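Long-range contacts in DNA polymerase (Bacillus phage phi29, PDB 2PYJ), which replicates viral DNA from a protein primer by strand displacement, with high processivity and fidelity, and in its natural form also proofreads with a 3'-5' exonuclease: residues G[246-251]-G[465-470]; G[485-490]-G[500-505]. The protein carries 2 engineered substitutions. All coordinates share one frame; numbering follows the deposited sequence.

Contact 1: G[246-251]-G[465-470]; sequences MVFDVN and TEIPDV. With MN (manganese (II) ion), chain R; MG (magnesium ion), chain S; DGT (2'-deoxyguanosine-5'-triphosphate), chain T.
The CA atoms nearest each other across the segments are those of Met246 and Thr465, 6.0 Å apart. Residues 246-250 are extended as a strand, whereas 465-470 is an irregular loop, and the two share neither a beta bridge nor a hydrogen bond. The alternation of the strand sends Met246 and Phe248 toward the loop.

Met246 curls at its far end, chi3 being 44°, and this bend carries the methyl group to the peptide carbonyls of the loop. Its CE lies 3.1 Å from Thr465 O, a close carbon-oxygen contact, while SD stands 3.6 Å from Glu466 O. Glu466 O is also hydrogen-bonded to Arg451.

Phe248 makes the apolar part of the interface with the outer end of its ring. Ile467 CG1 comes up at the ring edge, near the ring plane, 3.9 Å from Phe248 CZ, and the two side chains cross at about a right angle. The Pro468 and Phe248 side chains come from opposite directions, Pro468 CD lying 4.1 Å from Phe248 CE1, oblique to the ring. The His485 ring also meets that of Phe248, their planes about 25° apart.

Next along the strand, Asp249 turns from the loop to the catalytic centre of this family B polymerase. Its carboxylate bridges two metals: OD2 binds manganese at 2.0 Å and OD1 binds magnesium at 2.1 Å. Val250 O, Asp458 and three triphosphate oxygens of the bound nucleotide complete the manganese shell, and the nucleotide oxygen O2A is shared with magnesium.

The chemistry is therefore divided by direction: across these two segments the loop is met by apolar and carbon-oxygen or sulfur-oxygen contacts alone, while oxygens of the same strand bring both metals to the triphosphate.

Contact 2: G[485-490]-G[500-505]; sequences HESTFK and YIQDIY. With nucleotides of chain A.
Tyr505 sets its ring against the backbone just before the corner at Lys490, its CE2 only 3.4 Å from Phe489 C. The phenol end continues over the aliphatic base of Lys490, which crosses it at about a right angle, with Lys490 CG 3.3 Å from Tyr505 OH.

Beneath these side chains the strands pair briefly. Phe489 and Ile504 form an antiparallel non-hydrogen-bonded pair, flanked by Lys490 N donating to Asp503 O at 2.7 Å and Tyr505 N donating to Thr488 O at 3.0 Å. With the strand axes 104° apart, this pairing is confined to the crossing.

Phe489 has CG wedged between its backbone N and carbonyl carbon (chi1 57°), which brings the ring to the Gln502 amide, which it meets at a slant. The two planes differ by 31°, and Phe489 CE2 is 3.6 Å from Gln502 NE2. That nitrogen is hydrogen-bonded to Tyr494 OH, so the amide is held at both ends: water 2 donates to Gln502 OE1 at 2.7 Å. The same water donates to Glu486 OE2 and bonds Ser487 OG.

Glu486 OE2 also accepts a hydrogen bond from water 3, which donates as well to Tyr500 OH. Tyr500 in turn donates to OP1 of the terminal primer nucleotide, DOC10 of chain A, at 2.6 Å, with OP1 lying in the plane of the ring.

A relay of side chains and waters thus runs from the strand crossing to the primer phosphate. Tyr500 OH, accepting from water 3 and donating to OP1, is fixed by two bonds, consistent with its probable role in binding template-primer structures.

Both contacts reach the same antiparallel sheet of the polymerization region, their centres about 12 Å apart. They come in series along the chain: 465-470 completes contact 1 before 485-490 begins contact 2. Strands 241-250 and 483-489 are neighbours in the sheet, and probable hydrogen bonds from Val247 join the contacts directly, Val247 O lying 2.8 Å from Glu486 N. Glu486 and Ser487 both face Val247, forming a classic beta bulge. Strand 241-250 touches the loop 465-470 and also pairs with strand 483-489, which crosses strand 499-506; this probably helps keep the metal-bound triphosphate of contact 1 and the primer phosphate of contact 2 in a fixed relation.

Contact 1: G[246-251]-G[465-470]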
loop_
_atom_site.group_PDB
_atom_site.type_symbol
_atom_site.label_atom_id
_atom_site.label_comp_id
_atom_site.label_asym_id
_atom_site.label_seq_id
_atom_site.Cartn_x
_atom_site.Cartn_y
_atom_site.Cartn_z
ATOM N N MET G 246 -8.092 -8.497 24.117
ATOM C CA MET G 246 -8.806 -7.631 23.176
ATOM C C MET G 246 -7.868 -6.778 22.346
ATOM O O MET G 246 -6.703 -6.585 22.690
ATOM C CB MET G 246 -9.834 -6.732 23.904
ATOM C CG MET G 246 -9.511 -6.461 25.359
ATOM S SD MET G 246 -10.514 -5.186 26.153
ATOM C CE MET G 246 -12.157 -5.577 25.573
ATOM N N VAL G 247 -8.401 -6.278 21.239
ATOM C CA VAL G 247 -7.673 -5.431 20.339
ATOM C C VAL G 247 -8.476 -4.163 20.104
ATOM O O VAL G 247 -9.688 -4.216 19.862
ATOM C CB VAL G 247 -7.405 -6.115 18.971
ATOM C CG1 VAL G 247 -6.487 -5.247 18.110
ATOM C CG2 VAL G 247 -6.810 -7.530 19.165
ATOM N N PHE G 248 -7.781 -3.033 20.182
ATOM C CA PHE G 248 -8.327 -1.728 19.837
ATOM C C PHE G 248 -7.496 -1.167 18.704
ATOM O O PHE G 248 -6.291 -1.323 18.705
ATOM C CB PHE G 248 -8.276 -0.779 21.040
ATOM C CG PHE G 248 -9.222 -1.157 22.152
ATOM C CD1 PHE G 248 -8.805 -1.995 23.182
ATOM C CD2 PHE G 248 -10.526 -0.691 22.158
ATOM C CE1 PHE G 248 -9.674 -2.349 24.211
ATOM C CE2 PHE G 248 -11.410 -1.049 23.178
ATOM C CZ PHE G 248 -10.981 -1.882 24.204
ATOM N N ASP G 249 -8.149 -0.513 17.745
ATOM C CA ASP G 249 -7.477 -0.011 16.530
ATOM C C ASP G 249 -7.989 1.383 16.228
ATOM O O ASP G 249 -9.196 1.582 16.129
ATOM C CB ASP G 249 -7.780 -0.948 15.340
ATOM C CG ASP G 249 -6.950 -0.624 14.077
ATOM O OD1 ASP G 249 -6.056 -1.451 13.778
ATOM O OD2 ASP G 249 -7.180 0.425 13.376
ATOM N N VAL G 250 -7.082 2.347 16.067
ATOM C CA VAL G 250 -7.506 3.715 15.774
ATOM C C VAL G 250 -8.214 3.797 14.404
ATOM O O VAL G 250 -7.750 3.208 13.378
ATOM C CB VAL G 250 -6.348 4.745 15.842
ATOM C CG1 VAL G 250 -6.870 6.163 15.498
ATOM C CG2 VAL G 250 -5.725 4.754 17.218
ATOM N N ASN G 251 -9.356 4.493 14.416
ATOM C CA ASN G 251 -10.063 4.847 13.190
ATOM C C ASN G 251 -9.264 5.909 12.429
ATOM O O ASN G 251 -9.112 7.029 12.901
ATOM C CB ASN G 251 -11.468 5.341 13.503
ATOM C CG ASN G 251 -12.286 4.320 14.281
ATOM O OD1 ASN G 251 -12.184 3.110 14.040
ATOM N ND2 ASN G 251 -13.091 4.800 15.227
ATOM N N THR G 465 -10.281 -8.483 29.342
ATOM C CA THR G 465 -11.421 -8.071 28.509
ATOM C C THR G 465 -12.086 -6.744 28.935
ATOM O O THR G 465 -13.112 -6.352 28.369
ATOM C CB THR G 465 -12.501 -9.178 28.485
ATOM O OG1 THR G 465 -12.983 -9.411 29.818
ATOM C CG2 THR G 465 -11.932 -10.479 27.911
ATOM N N GLU G 466 -11.513 -6.060 29.921
ATOM C CA GLU G 466 -12.047 -4.759 30.352
ATOM C C GLU G 466 -11.340 -3.618 29.633
ATOM O O GLU G 466 -10.142 -3.673 29.401
ATOM C CB GLU G 466 -11.953 -4.583 31.871
ATOM C CG GLU G 466 -10.626 -5.003 32.481
ATOM C CD GLU G 466 -10.362 -4.361 33.827
ATOM O OE1 GLU G 466 -10.274 -5.104 34.833
ATOM O OE2 GLU G 466 -10.240 -3.112 33.879
ATOM N N ILE G 467 -12.100 -2.590 29.273
ATOM C CA ILE G 467 -11.559 -1.428 28.572
ATOM C C ILE G 467 -10.654 -0.633 29.522
ATOM O O ILE G 467 -11.068 -0.303 30.635
ATOM C CB ILE G 467 -12.697 -0.505 28.043
ATOM C CG1 ILE G 467 -13.601 -1.259 27.061
ATOM C CG2 ILE G 467 -12.125 0.744 27.377
ATOM C CD1 ILE G 467 -14.901 -0.528 26.732
ATOM N N PRO G 468 -9.405 -0.342 29.094
ATOM C CA PRO G 468 -8.548 0.499 29.939
ATOM C C PRO G 468 -9.062 1.945 30.036
ATOM O O PRO G 468 -9.725 2.428 29.112
ATOM C CB PRO G 468 -7.186 0.443 29.235
ATOM C CG PRO G 468 -7.480 0.057 27.828
ATOM C CD PRO G 468 -8.726 -0.770 27.854
ATOM N N ASP G 469 -8.757 2.616 31.148
ATOM C CA ASP G 469 -9.232 3.987 31.387
ATOM C C ASP G 469 -8.580 5.035 30.487
ATOM O O ASP G 469 -9.176 6.079 30.228
ATOM C CB ASP G 469 -9.046 4.371 32.852
ATOM C CG ASP G 469 -10.049 3.699 33.756
ATOM O OD1 ASP G 469 -9.936 2.474 33.963
ATOM O OD2 ASP G 469 -10.953 4.395 34.264
ATOM N N VAL G 470 -7.370 4.755 30.006
ATOM C CA VAL G 470 -6.653 5.676 29.114
ATOM C C VAL G 470 -7.430 5.976 27.813
ATOM O O VAL G 470 -7.310 7.074 27.254
ATOM C CB VAL G 470 -5.220 5.150 28.767
ATOM C CG1 VAL G 470 -5.280 3.932 27.830
ATOM C CG2 VAL G 470 -4.368 6.260 28.154
HETATM MN MN MN R . -6.729 1.888 12.157
HETATM MG MG MG S . -4.675 -0.816 12.259
HETATM P PG DGT T . -9.249 2.065 9.962
HETATM O O1G DGT T . -9.572 1.139 8.815
HETATM O O2G DGT T . -10.462 2.831 10.412
HETATM O O3G DGT T . -8.353 1.547 11.119
HETATM O O3B DGT T . -8.320 3.165 9.212
HETATM P PB DGT T . -6.712 3.315 9.361
HETATM O O1B DGT T . -6.306 4.429 8.428
HETATM O O2B DGT T . -6.311 3.256 10.839
HETATM O O3A DGT T . -6.143 1.968 8.652
HETATM P PA DGT T . -5.247 0.857 9.399
HETATM O O1A DGT T . -5.309 -0.364 8.466
HETATM O O2A DGT T . -5.601 0.750 10.914
HETATM O "O5'" DGT T . -3.780 1.429 9.170
HETATM C "C5'" DGT T . -3.155 2.280 10.107
HETATM C "C4'" DGT T . -2.319 3.302 9.380
HETATM O "O4'" DGT T . -1.282 2.688 8.569
HETATM C "C3'" DGT T . -3.095 4.217 8.435
HETATM O "O3'" DGT T . -3.796 5.293 9.088
HETATM C "C2'" DGT T . -1.968 4.734 7.582
HETATM C "C1'" DGT T . -1.074 3.498 7.424
HETATM N N9 DGT T . -1.592 2.828 6.221
HETATM C C8 DGT T . -2.458 1.783 6.139
HETATM N N7 DGT T . -2.715 1.509 4.832
HETATM C C5 DGT T . -2.016 2.381 4.091
HETATM C C6 DGT T . -1.827 2.651 2.655
HETATM O O6 DGT T . -2.398 1.975 1.778
HETATM N N1 DGT T . -1.033 3.661 2.300
HETATM C C2 DGT T . -0.392 4.437 3.194
HETATM N N2 DGT T . 0.395 5.424 2.727
HETATM N N3 DGT T . -0.515 4.244 4.547
HETATM C C4 DGT T . -1.304 3.250 5.014
HETATM O O HOH W 1 -3.339 -2.236 13.283
#

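Contact 2: G[485-490]-G[500-505]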
loop_
_atom_site.group_PDB
_atom_site.type_symbol
_atom_site.label_atom_id
_atom_site.label_comp_id
_atom_site.label_asym_id
_atom_site.label_seq_id
_atom_site.Cartn_x
_atom_site.Cartn_y
_atom_site.Cartn_z
ATOM N N HIS G 485 -13.052 -0.796 19.137
ATOM C CA HIS G 485 -12.903 -2.095 19.764
ATOM C C HIS G 485 -12.981 -3.087 18.629
ATOM O O HIS G 485 -14.062 -3.398 18.141
ATOM C CB HIS G 485 -13.994 -2.354 20.818
ATOM C CG HIS G 485 -13.853 -3.672 21.521
ATOM N ND1 HIS G 485 -14.850 -4.209 22.304
ATOM C CD2 HIS G 485 -12.838 -4.570 21.542
ATOM C CE1 HIS G 485 -14.452 -5.369 22.791
ATOM N NE2 HIS G 485 -13.235 -5.614 22.341
ATOM N N GLU G 486 -11.818 -3.540 18.178
ATOM C CA GLU G 486 -11.739 -4.372 16.986
ATOM C C GLU G 486 -12.222 -5.785 17.264
ATOM O O GLU G 486 -12.986 -6.355 16.469
ATOM C CB GLU G 486 -10.315 -4.395 16.439
ATOM C CG GLU G 486 -10.129 -5.320 15.248
ATOM C CD GLU G 486 -8.685 -5.482 14.868
ATOM O OE1 GLU G 486 -8.088 -4.495 14.395
ATOM O OE2 GLU G 486 -8.143 -6.605 15.038
ATOM N N SER G 487 -11.776 -6.355 18.382
ATOM C CA SER G 487 -12.170 -7.714 18.747
ATOM C C SER G 487 -11.871 -8.047 20.187
ATOM O O SER G 487 -11.087 -7.357 20.864
ATOM C CB SER G 487 -11.452 -8.728 17.864
ATOM O OG SER G 487 -10.058 -8.724 18.131
ATOM N N THR G 488 -12.520 -9.111 20.646
ATOM C CA THR G 488 -12.176 -9.774 21.885
ATOM C C THR G 488 -11.891 -11.236 21.542
ATOM O O THR G 488 -12.644 -11.864 20.793
ATOM C CB THR G 488 -13.311 -9.666 22.908
ATOM O OG1 THR G 488 -13.603 -8.283 23.140
ATOM C CG2 THR G 488 -12.921 -10.316 24.221
ATOM N N PHE G 489 -10.797 -11.769 22.074
ATOM C CA PHE G 489 -10.404 -13.156 21.773
ATOM C C PHE G 489 -10.364 -14.057 23.009
ATOM O O PHE G 489 -10.162 -13.590 24.131
ATOM C CB PHE G 489 -9.089 -13.206 20.962
ATOM C CG PHE G 489 -7.912 -12.519 21.613
ATOM C CD1 PHE G 489 -7.233 -13.114 22.681
ATOM C CD2 PHE G 489 -7.446 -11.306 21.124
ATOM C CE1 PHE G 489 -6.131 -12.489 23.267
ATOM C CE2 PHE G 489 -6.335 -10.677 21.699
ATOM C CZ PHE G 489 -5.676 -11.273 22.772
ATOM N N LYS G 490 -10.604 -15.347 22.785
ATOM C CA LYS G 490 -10.619 -16.349 23.842
ATOM C C LYS G 490 -9.196 -16.814 24.132
ATOM O O LYS G 490 -8.839 -17.081 25.275
ATOM C CB LYS G 490 -11.497 -17.533 23.418
ATOM C CG LYS G 490 -11.708 -18.613 24.486
ATOM C CD LYS G 490 -12.796 -19.591 24.052
ATOM C CE LYS G 490 -13.036 -20.673 25.089
ATOM N NZ LYS G 490 -14.170 -21.569 24.704
ATOM N N TYR G 500 0.856 -13.630 14.152
ATOM C CA TYR G 500 0.062 -14.045 15.322
ATOM C C TYR G 500 -1.269 -14.652 14.943
ATOM O O TYR G 500 -1.799 -14.393 13.855
ATOM C CB TYR G 500 -0.164 -12.852 16.269
ATOM C CG TYR G 500 -1.002 -11.720 15.695
ATOM C CD1 TYR G 500 -2.389 -11.721 15.819
ATOM C CD2 TYR G 500 -0.401 -10.642 15.044
ATOM C CE1 TYR G 500 -3.168 -10.675 15.308
ATOM C CE2 TYR G 500 -1.167 -9.591 14.516
ATOM C CZ TYR G 500 -2.540 -9.613 14.652
ATOM O OH TYR G 500 -3.296 -8.580 14.142
ATOM N N ILE G 501 -1.817 -15.445 15.860
ATOM C CA ILE G 501 -3.127 -16.063 15.684
ATOM C C ILE G 501 -4.027 -15.754 16.876
ATOM O O ILE G 501 -3.542 -15.547 17.996
ATOM C CB ILE G 501 -3.028 -17.610 15.478
ATOM C CG1 ILE G 501 -2.317 -18.273 16.668
ATOM C CG2 ILE G 501 -2.339 -17.907 14.143
ATOM C CD1 ILE G 501 -2.243 -19.804 16.607
ATOM N N GLN G 502 -5.332 -15.711 16.612
ATOM C CA GLN G 502 -6.339 -15.429 17.623
ATOM C C GLN G 502 -7.594 -16.254 17.367
ATOM O O GLN G 502 -7.980 -16.469 16.216
ATOM C CB GLN G 502 -6.715 -13.944 17.615
ATOM C CG GLN G 502 -5.550 -12.993 17.903
ATOM C CD GLN G 502 -5.896 -11.544 17.674
ATOM O OE1 GLN G 502 -6.804 -11.227 16.908
ATOM N NE2 GLN G 502 -5.165 -10.648 18.328
ATOM N N ASP G 503 -8.209 -16.722 18.451
ATOM C CA ASP G 503 -9.563 -17.292 18.423
ATOM C C ASP G 503 -10.515 -16.209 18.904
ATOM O O ASP G 503 -10.586 -15.935 20.102
ATOM C CB ASP G 503 -9.674 -18.517 19.340
ATOM C CG ASP G 503 -9.354 -19.835 18.630
ATOM O OD1 ASP G 503 -9.261 -19.868 17.377
ATOM O OD2 ASP G 503 -9.210 -20.851 19.342
ATOM N N ILE G 504 -11.253 -15.608 17.971
ATOM C CA ILE G 504 -12.070 -14.420 18.261
ATOM C C ILE G 504 -13.535 -14.777 18.564
ATOM O O ILE G 504 -14.137 -15.588 17.863
ATOM C CB ILE G 504 -12.002 -13.412 17.087
ATOM C CG1 ILE G 504 -10.548 -12.946 16.869
ATOM C CG2 ILE G 504 -12.936 -12.231 17.341
ATOM C CD1 ILE G 504 -10.304 -12.223 15.545
ATOM N N TYR G 505 -14.086 -14.172 19.623
ATOM C CA TYR G 505 -15.503 -14.338 19.967
ATOM C C TYR G 505 -16.372 -13.683 18.906
ATOM O O TYR G 505 -16.169 -12.513 18.573
ATOM C CB TYR G 505 -15.823 -13.699 21.316
ATOM C CG TYR G 505 -15.181 -14.348 22.508
ATOM C CD1 TYR G 505 -15.643 -15.571 22.997
ATOM C CD2 TYR G 505 -14.130 -13.728 23.177
ATOM C CE1 TYR G 505 -15.059 -16.165 24.111
ATOM C CE2 TYR G 505 -13.545 -14.309 24.287
ATOM C CZ TYR G 505 -14.009 -15.524 24.750
ATOM O OH TYR G 505 -13.424 -16.098 25.853
ATOM N N1 DOC A 10 -0.531 -1.719 7.270
ATOM C C2 DOC A 10 0.169 -0.807 6.452
ATOM N N3 DOC A 10 -0.089 -0.762 5.122
ATOM C C4 DOC A 10 -1.009 -1.572 4.558
ATOM C C5 DOC A 10 -1.721 -2.477 5.342
ATOM C C6 DOC A 10 -1.459 -2.536 6.717
ATOM O O2 DOC A 10 1.032 -0.054 6.961
ATOM N N4 DOC A 10 -1.228 -1.492 3.234
ATOM C "C1'" DOC A 10 -0.217 -1.736 8.706
ATOM C "C2'" DOC A 10 -0.935 -0.572 9.388
ATOM C "C3'" DOC A 10 -1.985 -1.211 10.260
ATOM C "C4'" DOC A 10 -1.474 -2.614 10.475
ATOM O "O4'" DOC A 10 -0.672 -2.939 9.315
ATOM C "C5'" DOC A 10 -2.619 -3.610 10.630
ATOM O "O5'" DOC A 10 -2.199 -4.529 11.620
ATOM P P DOC A 10 -2.291 -6.130 11.406
ATOM O OP1 DOC A 10 -2.073 -6.712 12.774
ATOM O OP2 DOC A 10 -3.595 -6.417 10.709
HETATM O O HOH W 2 -8.177 -9.067 16.211
HETATM O O HOH W 3 -6.146 -8.113 14.723
HETATM O O HOH W 4 -14.805 -10.260 19.196
#